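Local coordinates for protein AT-less polyketide synthase (Streptomyces platensis subsp. rosaceus, PDB 4QYR) that serves as a ketosynthase domain of the AT-less isomigrastatin synthase, where it probably catalyses chain-extending condensation of acyl groups carried on acyl carrier proteins, at residues A[286-291]-A[429-434]; A[73-78]-A[601-606]; A[113-118]-A[161-166]; A[221-226]-A[378-383]. All blocks are in the same frame, centred on the assembly; numbering follows the deposited sequence.

Contact 1 of 4, residues A[286-291]-A[429-434]; sequences ALIQDA and NAHVVL
Asn429 meets the helical segment through its CB, which lies 3.7 Å from Leu287 CD2, while Leu287 CD1 rests on the Asn429 carbonyl. Its amide ND2 bonds to Asn268 OD1 of the neighbouring strand 260-269. Ala430 points away, toward helix 175-189, and offers little more than backbone to Leu287. His431 carries most of the contact. A chi1 of 180° sets the His431 ring opposite its own backbone nitrogen and extends it toward the helix; Leu287 CD2 touches its CB at 3.6 Å, Ile288 CG1 sits over one ring face, and Ala291 CB meets CD2 at the ring edge, 3.7 Å away. The CH-pi geometry is sound: Ile288 CG1 is 4.0 Å from the ring centroid of His431 and 15° off the normal. Val433 adds a looser touch, its CG2 reaching the backbone O of Ala291. The axes of the two short segments approach to 8.1 Å at 34°, helix 281-291 lying on the sheet of the thiolase-fold ketosynthase. The two segments share no hydrogen bond and all the touching residues are buried; the helix offers the imidazole carbon contacts through Ile288 and Ala291, while ND1 bonds to Ser421 OG of strand 417-423.

Contact 2 of 4, residues A[73-78]-A[601-606]; sequences FDADFF and DRYWVP
Tyr603 and Phe73 meet through ring rim and backbone, without a ring stack. The CD2-CE2 side of the Tyr603 ring is turned to Phe73, with CE2 3.3 Å from the Phe73 backbone O, which lies near the tyrosine plane, and CD2 4.1 Å from Phe73 CB. Seen from Phe73, Tyr603 CD2 lies at the edge of the phenylalanine ring. Phe73 CG stands anti to the backbone N (chi1 180°), which carries its ring on toward Arg93 and Glu97 of helix 90-106. The far end of the tyrosine, CZ and OH, passes Ala75 CB at an oblique inclination, 3.7 Å from CZ. Beyond it, Asp76 OD2 stands 4.0 Å from Tyr603 OH, carboxylate and ring planes being 54° apart.

Three acidic groups gather beside this packing. Asp76 and Asp601 cross at about a right angle, OD2 to OD2 4.0 Å, and Asp74 OD1 is 4.3 Å from Asp601 OD2. Such crowding of like charge may raise the affinity of one carboxylate for a proton; Asp74 is steadied by Ala599 N, which bonds to its OD2.

The one hydrogen bond across the segments runs from Phe73 N to Asp601 O, 3.0 Å long and bent to 138° at the hydrogen, lying in the carbonyl plane. The strand pairing here is short and loose; the C-terminal tail is held to the ketosynthase body by the Tyr603 packing and a backbone bond between Tyr603 and Asp71. This is consistent with the polyketide synthase linker that ends in a YPF...YW sequence and wraps back over that domain.

Contact 3 of 4, residues A[113-118]-A[161-166]; sequences LPENTG and DVHGPS
One carbonyl oxygen, Glu115 O, is approached twice by the same histidine. His163 N donates to it at 2.6 Å, nearly in line with the C=O bond (172°), and His163 ND1 adds a weak bond of 3.4 Å, with the oxygen close to the imidazole plane. A chi1 of -56° places the ring beside its own backbone N, and chi2 near 100° turns the ND1 edge to Glu115 O. One step along, Gly164 N gives a weak bond to Thr117 O, and a water closes the pair from another direction by donating to both Thr117 O and Gly164 O, at 2.8 and 2.7 Å. Gly164 lies where a side chain would point into the Thr117-Gly118 peptide, so the two backbones can pack directly. Val162 supplies the apolar part of the contact: its CG1 lies 3.8 Å from Thr117 CB and 4.1 Å from Leu113 CD1. Thr117 OG1 donates to Pro114 O at 2.9 Å.

Asp161, with positive phi, is the C-prime residue of the Schellman motif ending helix 149-160. Its OD1 accepts from Arg272 N of the second subunit, to which His163 also makes backbone hydrogen bonds. The contact thus joins the two strand entrances of a beta-alpha-beta crossover, 117-122 and the parallel strand 166-169, outermost within this chain, within the dimer interface of the thiolase fold.

Contact 4 of 4, residues A[221-226]-A[378-383]; sequences DGRCKT and ALHCDR
The amine NZ of Lys225, a residue whose CG packs on His380 CB at 3.5 Å, is gripped by two aspartates. Asp221 supplies OD1 at 2.6 Å and OD2 at 2.7 Å from NZ, the latter through its syn lone pair, and Asp232 forms a second salt bridge. Cys224 and Lys225 are the centres of consecutive inverse gamma turns in the loop between helix 207-214 and strand 239-247 of the ketosynthase (thiolase) fold. Bends at chi3 and chi4 of Lys225 lead its amine away from the histidine and back to Asp221, while its aliphatic stem crosses His380 at about a right angle.

His380 is held from its other end by Arg223. CB of Arg223 lies over one ring face, 4.3 Å from the centroid and 15° off the normal, a CH-pi arrangement. The guanidinium plane is turned 73° from the ring, which rules out a parallel stack; NH1 goes instead to Asp36, whose salt bridge may moderate the effect of the arginine charge on the nearby imidazole. The loop 378-383 meets 221-226 mainly through His380; backbone bonds of Ala378 to Val397 and of Arg383 to Ala229 also fix it. Farther on, Cys381 SG stands 3.6 Å from Thr226 O, while Thr226 OG1 bonds to Gly307 O. The arginine comes closest to the ring with its bent stem, Arg223 CG lying 3.3 Å from His380 NE2.

Overall arrangement
From the N terminus, 73-78 comes first, and its loop stays open until the tail at 601-606 returns, so contact 2 encloses the other three. Contact 3 opens at 113-118 and closes soon after at 161-166, joining the approaches to two neighbouring parallel strands near one edge of the central sheet. Then 221-226 and 286-291 appear in turn; 378-383 closes contact 4 before 429-434 closes contact 1, so these two loops cross. Contact 4 joins the loop after helix 207-214 to the loop before strand 394-396. Contact 1 sets a helix against an inner strand of the sheet that contact 3 also reaches. Contacts 3 and 4 lie on opposite sides of the chain's centre.

Contact 1 of 4, residues A[286-291]-A[429-434]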
loop_
_atom_site.group_PDB
_atom_site.type_symbol
_atom_site.label_atom_id
_atom_site.label_comp_id
_atom_site.label_asym_id
_atom_site.label_seq_id
_atom_site.Cartn_x
_atom_site.Cartn_y
_atom_site.Cartn_z
ATOM N N ALA A 286 -17.994 -1.512 -13.585
ATOM C CA ALA A 286 -18.321 -0.551 -12.533
ATOM C C ALA A 286 -17.164 0.395 -12.301
ATOM O O ALA A 286 -17.357 1.578 -12.049
ATOM C CB ALA A 286 -18.672 -1.264 -11.278
ATOM N N LEU A 287 -15.962 -0.164 -12.414
ATOM C CA LEU A 287 -14.701 0.550 -12.306
ATOM C C LEU A 287 -14.584 1.657 -13.318
ATOM O O LEU A 287 -14.358 2.804 -12.973
ATOM C CB LEU A 287 -13.534 -0.414 -12.506
ATOM C CG LEU A 287 -12.133 0.182 -12.585
ATOM C CD1 LEU A 287 -11.625 0.439 -11.182
ATOM C CD2 LEU A 287 -11.192 -0.736 -13.303
ATOM N N ILE A 288 -14.710 1.289 -14.586
ATOM C CA ILE A 288 -14.572 2.231 -15.685
ATOM C C ILE A 288 -15.574 3.361 -15.580
ATOM O O ILE A 288 -15.182 4.529 -15.672
ATOM C CB ILE A 288 -14.721 1.520 -17.025
ATOM C CG1 ILE A 288 -13.531 0.587 -17.205
ATOM C CG2 ILE A 288 -14.766 2.522 -18.164
ATOM C CD1 ILE A 288 -13.805 -0.530 -18.121
ATOM N N GLN A 289 -16.844 3.025 -15.353
ATOM C CA GLN A 289 -17.876 4.045 -15.188
ATOM C C GLN A 289 -17.539 5.009 -14.078
ATOM O O GLN A 289 -17.813 6.206 -14.171
ATOM C CB GLN A 289 -19.217 3.404 -14.904
ATOM C CG GLN A 289 -19.537 2.341 -15.896
ATOM C CD GLN A 289 -20.965 1.912 -15.826
ATOM O OE1 GLN A 289 -21.806 2.604 -15.248
ATOM N NE2 GLN A 289 -21.263 0.763 -16.417
ATOM N N ASP A 290 -16.948 4.469 -13.023
ATOM C CA ASP A 290 -16.501 5.268 -11.903
ATOM C C ASP A 290 -15.424 6.274 -12.364
ATOM O O ASP A 290 -15.492 7.458 -12.047
ATOM C CB ASP A 290 -15.991 4.338 -10.805
ATOM C CG ASP A 290 -15.658 5.058 -9.525
ATOM O OD1 ASP A 290 -16.067 6.226 -9.400
ATOM O OD2 ASP A 290 -14.988 4.457 -8.644
ATOM N N ALA A 291 -14.450 5.813 -13.143
ATOM C CA ALA A 291 -13.330 6.666 -13.512
ATOM C C ALA A 291 -13.744 7.622 -14.594
ATOM O O ALA A 291 -13.191 8.723 -14.722
ATOM C CB ALA A 291 -12.154 5.847 -13.973
ATOM N N ASN A 429 -8.477 -3.850 -9.217
ATOM C CA ASN A 429 -8.502 -3.220 -10.525
ATOM C C ASN A 429 -8.383 -1.725 -10.454
ATOM O O ASN A 429 -8.974 -1.086 -9.580
ATOM C CB ASN A 429 -9.789 -3.552 -11.268
ATOM C CG ASN A 429 -10.216 -4.971 -11.080
ATOM O OD1 ASN A 429 -9.418 -5.905 -11.213
ATOM N ND2 ASN A 429 -11.495 -5.158 -10.778
ATOM N N ALA A 430 -7.655 -1.158 -11.408
ATOM C CA ALA A 430 -7.555 0.283 -11.513
ATOM C C ALA A 430 -7.683 0.659 -12.945
ATOM O O ALA A 430 -7.338 -0.129 -13.825
ATOM C CB ALA A 430 -6.265 0.773 -10.973
ATOM N N HIS A 431 -8.163 1.877 -13.166
ATOM C CA HIS A 431 -8.389 2.393 -14.492
ATOM C C HIS A 431 -8.127 3.851 -14.453
ATOM O O HIS A 431 -8.605 4.532 -13.550
ATOM C CB HIS A 431 -9.816 2.138 -14.944
ATOM C CG HIS A 431 -10.121 2.650 -16.317
ATOM N ND1 HIS A 431 -9.934 1.890 -17.452
ATOM C CD2 HIS A 431 -10.624 3.835 -16.732
ATOM C CE1 HIS A 431 -10.302 2.591 -18.510
ATOM N NE2 HIS A 431 -10.718 3.775 -18.099
ATOM N N VAL A 432 -7.391 4.336 -15.445
ATOM C CA VAL A 432 -7.031 5.739 -15.513
ATOM C C VAL A 432 -7.499 6.357 -16.825
ATOM O O VAL A 432 -7.382 5.730 -17.869
ATOM C CB VAL A 432 -5.516 5.905 -15.381
ATOM C CG1 VAL A 432 -5.136 7.362 -15.423
ATOM C CG2 VAL A 432 -5.038 5.294 -14.084
ATOM N N VAL A 433 -8.030 7.576 -16.788
ATOM C CA VAL A 433 -8.318 8.286 -18.037
ATOM C C VAL A 433 -7.368 9.476 -18.247
ATOM O O VAL A 433 -7.339 10.420 -17.448
ATOM C CB VAL A 433 -9.777 8.790 -18.097
ATOM C CG1 VAL A 433 -9.997 9.563 -19.375
ATOM C CG2 VAL A 433 -10.741 7.641 -18.013
ATOM N N LEU A 434 -6.601 9.420 -19.335
ATOM C CA LEU A 434 -5.588 10.430 -19.634
ATOM C C LEU A 434 -6.044 11.408 -20.713
ATOM O O LEU A 434 -6.874 11.087 -21.553
ATOM C CB LEU A 434 -4.295 9.762 -20.087
ATOM C CG LEU A 434 -3.710 8.685 -19.189
ATOM C CD1 LEU A 434 -2.801 7.829 -19.993
ATOM C CD2 LEU A 434 -2.944 9.309 -18.099
#

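Contact 2 of 4, residues A[73-78]-A[601-606]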
loop_
_atom_site.group_PDB
_atom_site.type_symbol
_atom_site.label_atom_id
_atom_site.label_comp_id
_atom_site.label_asym_id
_atom_site.label_seq_id
_atom_site.Cartn_x
_atom_site.Cartn_y
_atom_site.Cartn_z
ATOM N N PHE A 73 24.432 -1.161 -11.537
ATOM C CA PHE A 73 23.965 -0.175 -10.560
ATOM C C PHE A 73 25.089 0.760 -10.165
ATOM O O PHE A 73 26.231 0.326 -10.018
ATOM C CB PHE A 73 23.422 -0.878 -9.317
ATOM C CG PHE A 73 22.920 0.050 -8.240
ATOM C CD1 PHE A 73 21.958 1.005 -8.522
ATOM C CD2 PHE A 73 23.388 -0.068 -6.931
ATOM C CE1 PHE A 73 21.472 1.846 -7.527
ATOM C CE2 PHE A 73 22.916 0.773 -5.933
ATOM C CZ PHE A 73 21.951 1.739 -6.240
ATOM N N ASP A 74 24.771 2.038 -9.992
ATOM C CA ASP A 74 25.770 3.020 -9.587
ATOM C C ASP A 74 25.650 3.207 -8.086
ATOM O O ASP A 74 24.916 4.083 -7.625
ATOM C CB ASP A 74 25.553 4.339 -10.316
ATOM C CG ASP A 74 26.781 5.200 -10.347
ATOM O OD1 ASP A 74 27.753 4.903 -9.609
ATOM O OD2 ASP A 74 26.768 6.185 -11.123
ATOM N N ALA A 75 26.349 2.367 -7.321
ATOM C CA ALA A 75 26.174 2.349 -5.875
ATOM C C ALA A 75 26.886 3.527 -5.235
ATOM O O ALA A 75 26.474 3.996 -4.180
ATOM C CB ALA A 75 26.666 1.050 -5.289
ATOM N N ASP A 76 27.945 4.015 -5.870
ATOM C CA ASP A 76 28.617 5.206 -5.357
ATOM C C ASP A 76 27.773 6.445 -5.489
ATOM O O ASP A 76 27.883 7.367 -4.686
ATOM C CB ASP A 76 29.940 5.436 -6.068
ATOM C CG ASP A 76 30.826 4.259 -5.960
ATOM O OD1 ASP A 76 31.721 4.283 -5.089
ATOM O OD2 ASP A 76 30.593 3.294 -6.719
ATOM N N PHE A 77 26.959 6.482 -6.527
ATOM C CA PHE A 77 26.070 7.597 -6.718
ATOM C C PHE A 77 25.197 7.787 -5.473
ATOM O O PHE A 77 24.961 8.914 -5.038
ATOM C CB PHE A 77 25.219 7.376 -7.962
ATOM C CG PHE A 77 24.373 8.555 -8.335
ATOM C CD1 PHE A 77 24.792 9.442 -9.299
ATOM C CD2 PHE A 77 23.158 8.771 -7.719
ATOM C CE1 PHE A 77 24.017 10.514 -9.641
ATOM C CE2 PHE A 77 22.392 9.842 -8.050
ATOM C CZ PHE A 77 22.817 10.716 -9.009
ATOM N N PHE A 78 24.764 6.675 -4.882
ATOM C CA PHE A 78 23.893 6.696 -3.709
ATOM C C PHE A 78 24.662 6.390 -2.431
ATOM O O PHE A 78 24.068 6.174 -1.366
ATOM C CB PHE A 78 22.750 5.705 -3.903
ATOM C CG PHE A 78 21.928 5.981 -5.135
ATOM C CD1 PHE A 78 20.859 6.856 -5.089
ATOM C CD2 PHE A 78 22.249 5.394 -6.351
ATOM C CE1 PHE A 78 20.111 7.119 -6.214
ATOM C CE2 PHE A 78 21.500 5.660 -7.488
ATOM C CZ PHE A 78 20.425 6.515 -7.414
ATOM N N ASP A 601 28.411 -0.610 -12.896
ATOM C CA ASP A 601 29.128 -1.515 -12.006
ATOM C C ASP A 601 28.266 -2.740 -11.738
ATOM O O ASP A 601 27.051 -2.629 -11.644
ATOM C CB ASP A 601 29.504 -0.815 -10.694
ATOM C CG ASP A 601 30.434 0.391 -10.903
ATOM O OD1 ASP A 601 31.418 0.302 -11.691
ATOM O OD2 ASP A 601 30.182 1.430 -10.254
ATOM N N ARG A 602 28.889 -3.909 -11.623
ATOM C CA ARG A 602 28.145 -5.149 -11.389
ATOM C C ARG A 602 27.959 -5.478 -9.901
ATOM O O ARG A 602 28.928 -5.638 -9.157
ATOM C CB ARG A 602 28.840 -6.319 -12.082
ATOM C CG ARG A 602 28.180 -7.646 -11.791
ATOM C CD ARG A 602 29.145 -8.806 -11.945
ATOM N NE ARG A 602 28.647 -10.085 -11.422
ATOM C CZ ARG A 602 27.597 -10.749 -11.899
ATOM N NH1 ARG A 602 26.883 -10.255 -12.909
ATOM N NH2 ARG A 602 27.252 -11.912 -11.359
ATOM N N TYR A 603 26.709 -5.590 -9.465
ATOM C CA TYR A 603 26.423 -6.009 -8.090
ATOM C C TYR A 603 25.446 -7.171 -8.105
ATOM O O TYR A 603 24.246 -6.992 -8.347
ATOM C CB TYR A 603 25.869 -4.851 -7.252
ATOM C CG TYR A 603 26.845 -3.710 -7.097
ATOM C CD1 TYR A 603 27.746 -3.684 -6.039
ATOM C CD2 TYR A 603 26.880 -2.670 -8.015
ATOM C CE1 TYR A 603 28.646 -2.649 -5.891
ATOM C CE2 TYR A 603 27.785 -1.630 -7.881
ATOM C CZ TYR A 603 28.669 -1.622 -6.818
ATOM O OH TYR A 603 29.581 -0.588 -6.677
ATOM N N TRP A 604 25.972 -8.367 -7.864
ATOM C CA TRP A 604 25.144 -9.559 -7.846
ATOM C C TRP A 604 25.320 -10.319 -6.530
ATOM O O TRP A 604 25.860 -9.790 -5.552
ATOM C CB TRP A 604 25.473 -10.451 -9.049
ATOM C CG TRP A 604 24.353 -11.371 -9.459
ATOM C CD1 TRP A 604 24.371 -12.739 -9.466
ATOM C CD2 TRP A 604 23.042 -10.987 -9.892
ATOM N NE1 TRP A 604 23.156 -13.228 -9.888
ATOM C CE2 TRP A 604 22.323 -12.173 -10.152
ATOM C CE3 TRP A 604 22.399 -9.751 -10.070
ATOM C CZ2 TRP A 604 20.999 -12.159 -10.590
ATOM C CZ3 TRP A 604 21.088 -9.738 -10.513
ATOM C CH2 TRP A 604 20.402 -10.934 -10.767
ATOM N N VAL A 605 24.840 -11.557 -6.508
ATOM C CA VAL A 605 24.903 -12.396 -5.326
ATOM C C VAL A 605 26.352 -12.644 -4.916
ATOM O O VAL A 605 27.178 -13.038 -5.743
ATOM C CB VAL A 605 24.177 -13.731 -5.574
ATOM C CG1 VAL A 605 24.328 -14.672 -4.383
ATOM C CG2 VAL A 605 22.707 -13.472 -5.898
ATOM N N PRO A 606 26.667 -12.393 -3.636
ATOM C CA PRO A 606 28.011 -12.590 -3.087
ATOM C C PRO A 606 28.402 -14.058 -2.962
ATOM O O PRO A 606 27.545 -14.939 -3.006
ATOM C CB PRO A 606 27.925 -11.930 -1.705
ATOM C CG PRO A 606 26.514 -11.985 -1.352
ATOM C CD PRO A 606 25.751 -11.825 -2.635
#

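Contact 3 of 4, residues A[113-118]-A[161-166]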
loop_
_atom_site.group_PDB
_atom_site.type_symbol
_atom_site.label_atom_id
_atom_site.label_comp_id
_atom_site.label_asym_id
_atom_site.label_seq_id
_atom_site.Cartn_x
_atom_site.Cartn_y
_atom_site.Cartn_z
ATOM N N LEU A 113 11.966 19.958 -5.437
ATOM C CA LEU A 113 10.790 19.285 -4.943
ATOM C C LEU A 113 10.297 19.960 -3.696
ATOM O O LEU A 113 11.102 20.406 -2.877
ATOM C CB LEU A 113 11.098 17.821 -4.636
ATOM C CG LEU A 113 11.468 16.895 -5.786
ATOM C CD1 LEU A 113 11.725 15.523 -5.205
ATOM C CD2 LEU A 113 10.337 16.889 -6.808
ATOM N N PRO A 114 8.973 20.036 -3.541
ATOM C CA PRO A 114 8.346 20.464 -2.290
ATOM C C PRO A 114 8.709 19.469 -1.224
ATOM O O PRO A 114 8.963 18.319 -1.567
ATOM C CB PRO A 114 6.856 20.406 -2.587
ATOM C CG PRO A 114 6.749 20.222 -4.059
ATOM C CD PRO A 114 7.989 19.592 -4.534
ATOM N N GLU A 115 8.725 19.870 0.037
ATOM C CA GLU A 115 9.098 18.922 1.069
ATOM C C GLU A 115 7.985 17.892 1.319
ATOM O O GLU A 115 8.243 16.796 1.818
ATOM C CB GLU A 115 9.471 19.645 2.358
ATOM C CG GLU A 115 8.353 20.444 2.970
ATOM C CD GLU A 115 8.797 21.120 4.252
ATOM O OE1 GLU A 115 9.195 20.390 5.190
ATOM O OE2 GLU A 115 8.766 22.373 4.319
ATOM N N ASN A 116 6.748 18.210 0.978
ATOM C CA ASN A 116 5.746 17.177 1.121
ATOM C C ASN A 116 5.489 16.514 -0.232
ATOM O O ASN A 116 4.427 16.617 -0.831
ATOM C CB ASN A 116 4.452 17.719 1.753
ATOM C CG ASN A 116 3.722 18.689 0.873
ATOM O OD1 ASN A 116 4.292 19.274 -0.048
ATOM N ND2 ASN A 116 2.431 18.848 1.133
ATOM N N THR A 117 6.500 15.827 -0.720
ATOM C CA THR A 117 6.353 15.044 -1.923
ATOM C C THR A 117 6.118 13.604 -1.534
ATOM O O THR A 117 6.879 13.025 -0.742
ATOM C CB THR A 117 7.587 15.151 -2.799
ATOM O OG1 THR A 117 7.634 16.466 -3.349
ATOM C CG2 THR A 117 7.542 14.139 -3.931
ATOM N N GLY A 118 5.058 13.025 -2.085
ATOM C CA GLY A 118 4.724 11.642 -1.810
ATOM C C GLY A 118 5.388 10.697 -2.784
ATOM O O GLY A 118 5.747 11.073 -3.893
ATOM N N ASP A 161 14.968 13.406 0.385
ATOM C CA ASP A 161 14.584 14.200 1.551
ATOM C C ASP A 161 13.193 14.816 1.404
ATOM O O ASP A 161 13.014 16.017 1.544
ATOM C CB ASP A 161 15.619 15.296 1.832
ATOM C CG ASP A 161 15.324 16.085 3.119
ATOM O OD1 ASP A 161 14.880 15.480 4.127
ATOM O OD2 ASP A 161 15.526 17.324 3.108
ATOM N N VAL A 162 12.199 13.992 1.126
ATOM C CA VAL A 162 10.830 14.482 1.119
ATOM C C VAL A 162 10.002 13.796 2.225
ATOM O O VAL A 162 10.425 12.784 2.763
ATOM C CB VAL A 162 10.199 14.258 -0.227
ATOM C CG1 VAL A 162 11.054 14.896 -1.260
ATOM C CG2 VAL A 162 10.090 12.780 -0.476
ATOM N N HIS A 163 8.834 14.348 2.549
ATOM C CA HIS A 163 8.100 13.968 3.747
ATOM C C HIS A 163 6.646 13.625 3.507
ATOM O O HIS A 163 5.863 13.549 4.452
ATOM C CB HIS A 163 8.166 15.100 4.759
ATOM C CG HIS A 163 9.560 15.497 5.106
ATOM N ND1 HIS A 163 10.173 16.605 4.558
ATOM C CD2 HIS A 163 10.476 14.918 5.918
ATOM C CE1 HIS A 163 11.404 16.694 5.027
ATOM N NE2 HIS A 163 11.615 15.678 5.848
ATOM N N GLY A 164 6.275 13.445 2.246
ATOM C CA GLY A 164 4.932 13.017 1.931
ATOM C C GLY A 164 4.856 11.554 2.308
ATOM O O GLY A 164 5.849 10.973 2.715
ATOM N N PRO A 165 3.681 10.947 2.190
ATOM C CA PRO A 165 3.562 9.499 2.391
ATOM C C PRO A 165 4.489 8.716 1.458
ATOM O O PRO A 165 4.549 9.039 0.265
ATOM C CB PRO A 165 2.103 9.226 2.042
ATOM C CG PRO A 165 1.421 10.500 2.353
ATOM C CD PRO A 165 2.377 11.592 1.999
ATOM N N SER A 166 5.182 7.713 1.998
ATOM C CA SER A 166 6.084 6.841 1.243
ATOM C C SER A 166 5.606 5.393 1.309
ATOM O O SER A 166 5.723 4.743 2.332
ATOM C CB SER A 166 7.504 6.938 1.798
ATOM O OG SER A 166 8.455 6.258 0.978
HETATM O O HOH W 1 7.791 10.848 0.800
#

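Contact 4 of 4, residues A[221-226]-A[378-383]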
loop_
_atom_site.group_PDB
_atom_site.type_symbol
_atom_site.label_atom_id
_atom_site.label_comp_id
_atom_site.label_asym_id
_atom_site.label_seq_id
_atom_site.Cartn_x
_atom_site.Cartn_y
_atom_site.Cartn_z
ATOM N N ASP A 221 4.197 -20.710 -26.092
ATOM C CA ASP A 221 5.129 -20.053 -27.027
ATOM C C ASP A 221 5.595 -18.687 -26.524
ATOM O O ASP A 221 6.129 -17.874 -27.281
ATOM C CB ASP A 221 4.492 -19.888 -28.409
ATOM C CG ASP A 221 3.202 -19.088 -28.372
ATOM O OD1 ASP A 221 2.883 -18.480 -27.330
ATOM O OD2 ASP A 221 2.505 -19.051 -29.404
ATOM N N GLY A 222 5.344 -18.445 -25.248
ATOM C CA GLY A 222 5.775 -17.243 -24.577
ATOM C C GLY A 222 5.397 -15.930 -25.218
ATOM O O GLY A 222 6.205 -15.007 -25.245
ATOM N N ARG A 223 4.181 -15.814 -25.724
ATOM C CA ARG A 223 3.751 -14.530 -26.258
ATOM C C ARG A 223 2.403 -14.118 -25.686
ATOM O O ARG A 223 1.541 -14.964 -25.437
ATOM C CB ARG A 223 3.698 -14.577 -27.787
ATOM C CG ARG A 223 4.891 -13.894 -28.477
ATOM C CD ARG A 223 6.182 -14.643 -28.257
ATOM N NE ARG A 223 7.314 -13.989 -28.898
ATOM C CZ ARG A 223 8.533 -14.518 -29.010
ATOM N NH1 ARG A 223 9.497 -13.834 -29.620
ATOM N NH2 ARG A 223 8.805 -15.715 -28.512
ATOM N N CYS A 224 2.233 -12.820 -25.457
ATOM C CA CYS A 224 0.928 -12.301 -25.082
ATOM C C CYS A 224 0.135 -12.017 -26.321
ATOM O O CYS A 224 0.146 -10.896 -26.816
ATOM C CB CYS A 224 1.036 -11.021 -24.266
ATOM S SG CYS A 224 1.501 -11.250 -22.572
ATOM N N LYS A 225 -0.568 -13.024 -26.823
ATOM C CA LYS A 225 -1.312 -12.834 -28.051
ATOM C C LYS A 225 -2.671 -12.242 -27.724
ATOM O O LYS A 225 -3.698 -12.857 -27.963
ATOM C CB LYS A 225 -1.434 -14.144 -28.814
ATOM C CG LYS A 225 -0.090 -14.702 -29.257
ATOM C CD LYS A 225 -0.235 -16.074 -29.887
ATOM C CE LYS A 225 -0.656 -17.095 -28.857
ATOM N NZ LYS A 225 0.505 -17.714 -28.178
ATOM N N THR A 226 -2.646 -11.035 -27.161
ATOM C CA THR A 226 -3.849 -10.292 -26.800
ATOM C C THR A 226 -4.774 -10.073 -27.985
ATOM O O THR A 226 -4.322 -9.685 -29.059
ATOM C CB THR A 226 -3.498 -8.921 -26.215
ATOM O OG1 THR A 226 -2.533 -9.079 -25.169
ATOM C CG2 THR A 226 -4.740 -8.233 -25.659
ATOM N N ALA A 378 -0.991 -3.696 -32.973
ATOM C CA ALA A 378 -1.046 -4.796 -32.025
ATOM C C ALA A 378 -0.451 -6.010 -32.719
ATOM O O ALA A 378 -0.425 -6.074 -33.949
ATOM C CB ALA A 378 -2.473 -5.062 -31.564
ATOM N N LEU A 379 0.041 -6.967 -31.945
ATOM C CA LEU A 379 0.824 -8.040 -32.534
ATOM C C LEU A 379 0.216 -9.412 -32.311
ATOM O O LEU A 379 -0.613 -9.593 -31.416
ATOM C CB LEU A 379 2.240 -8.004 -31.978
ATOM C CG LEU A 379 3.260 -7.161 -32.739
ATOM C CD1 LEU A 379 2.798 -5.729 -32.965
ATOM C CD2 LEU A 379 4.568 -7.188 -31.983
ATOM N N HIS A 380 0.642 -10.372 -33.133
ATOM C CA HIS A 380 0.115 -11.743 -33.132
ATOM C C HIS A 380 -1.399 -11.776 -33.243
ATOM O O HIS A 380 -2.053 -12.697 -32.774
ATOM C CB HIS A 380 0.539 -12.492 -31.872
ATOM C CG HIS A 380 1.946 -12.220 -31.456
ATOM N ND1 HIS A 380 2.267 -11.297 -30.482
ATOM C CD2 HIS A 380 3.117 -12.745 -31.883
ATOM C CE1 HIS A 380 3.578 -11.273 -30.320
ATOM N NE2 HIS A 380 4.117 -12.142 -31.158
ATOM N N CYS A 381 -1.952 -10.764 -33.880
ATOM C CA CYS A 381 -3.370 -10.536 -33.781
ATOM C C CYS A 381 -4.007 -10.580 -35.162
ATOM O O CYS A 381 -4.961 -9.855 -35.446
ATOM C CB CYS A 381 -3.615 -9.196 -33.091
ATOM S SG CYS A 381 -5.254 -9.013 -32.450
ATOM N N ASP A 382 -3.476 -11.442 -36.023
ATOM C CA ASP A 382 -3.972 -11.529 -37.392
ATOM C C ASP A 382 -5.376 -12.110 -37.439
ATOM O O ASP A 382 -6.212 -11.662 -38.217
ATOM C CB ASP A 382 -3.018 -12.353 -38.268
ATOM C CG ASP A 382 -1.588 -11.826 -38.230
ATOM O OD1 ASP A 382 -1.398 -10.603 -38.414
ATOM O OD2 ASP A 382 -0.655 -12.632 -38.016
ATOM N N ARG A 383 -5.640 -13.093 -36.593
ATOM C CA ARG A 383 -6.970 -13.679 -36.510
ATOM C C ARG A 383 -7.627 -13.304 -35.173
ATOM O O ARG A 383 -7.208 -13.775 -34.112
ATOM C CB ARG A 383 -6.875 -15.193 -36.673
ATOM C CG ARG A 383 -8.198 -15.907 -36.681
ATOM C CD ARG A 383 -8.745 -15.980 -38.083
ATOM N NE ARG A 383 -7.788 -16.559 -39.021
ATOM C CZ ARG A 383 -8.108 -17.467 -39.943
ATOM N NH1 ARG A 383 -9.358 -17.909 -40.035
ATOM N NH2 ARG A 383 -7.178 -17.943 -40.769
#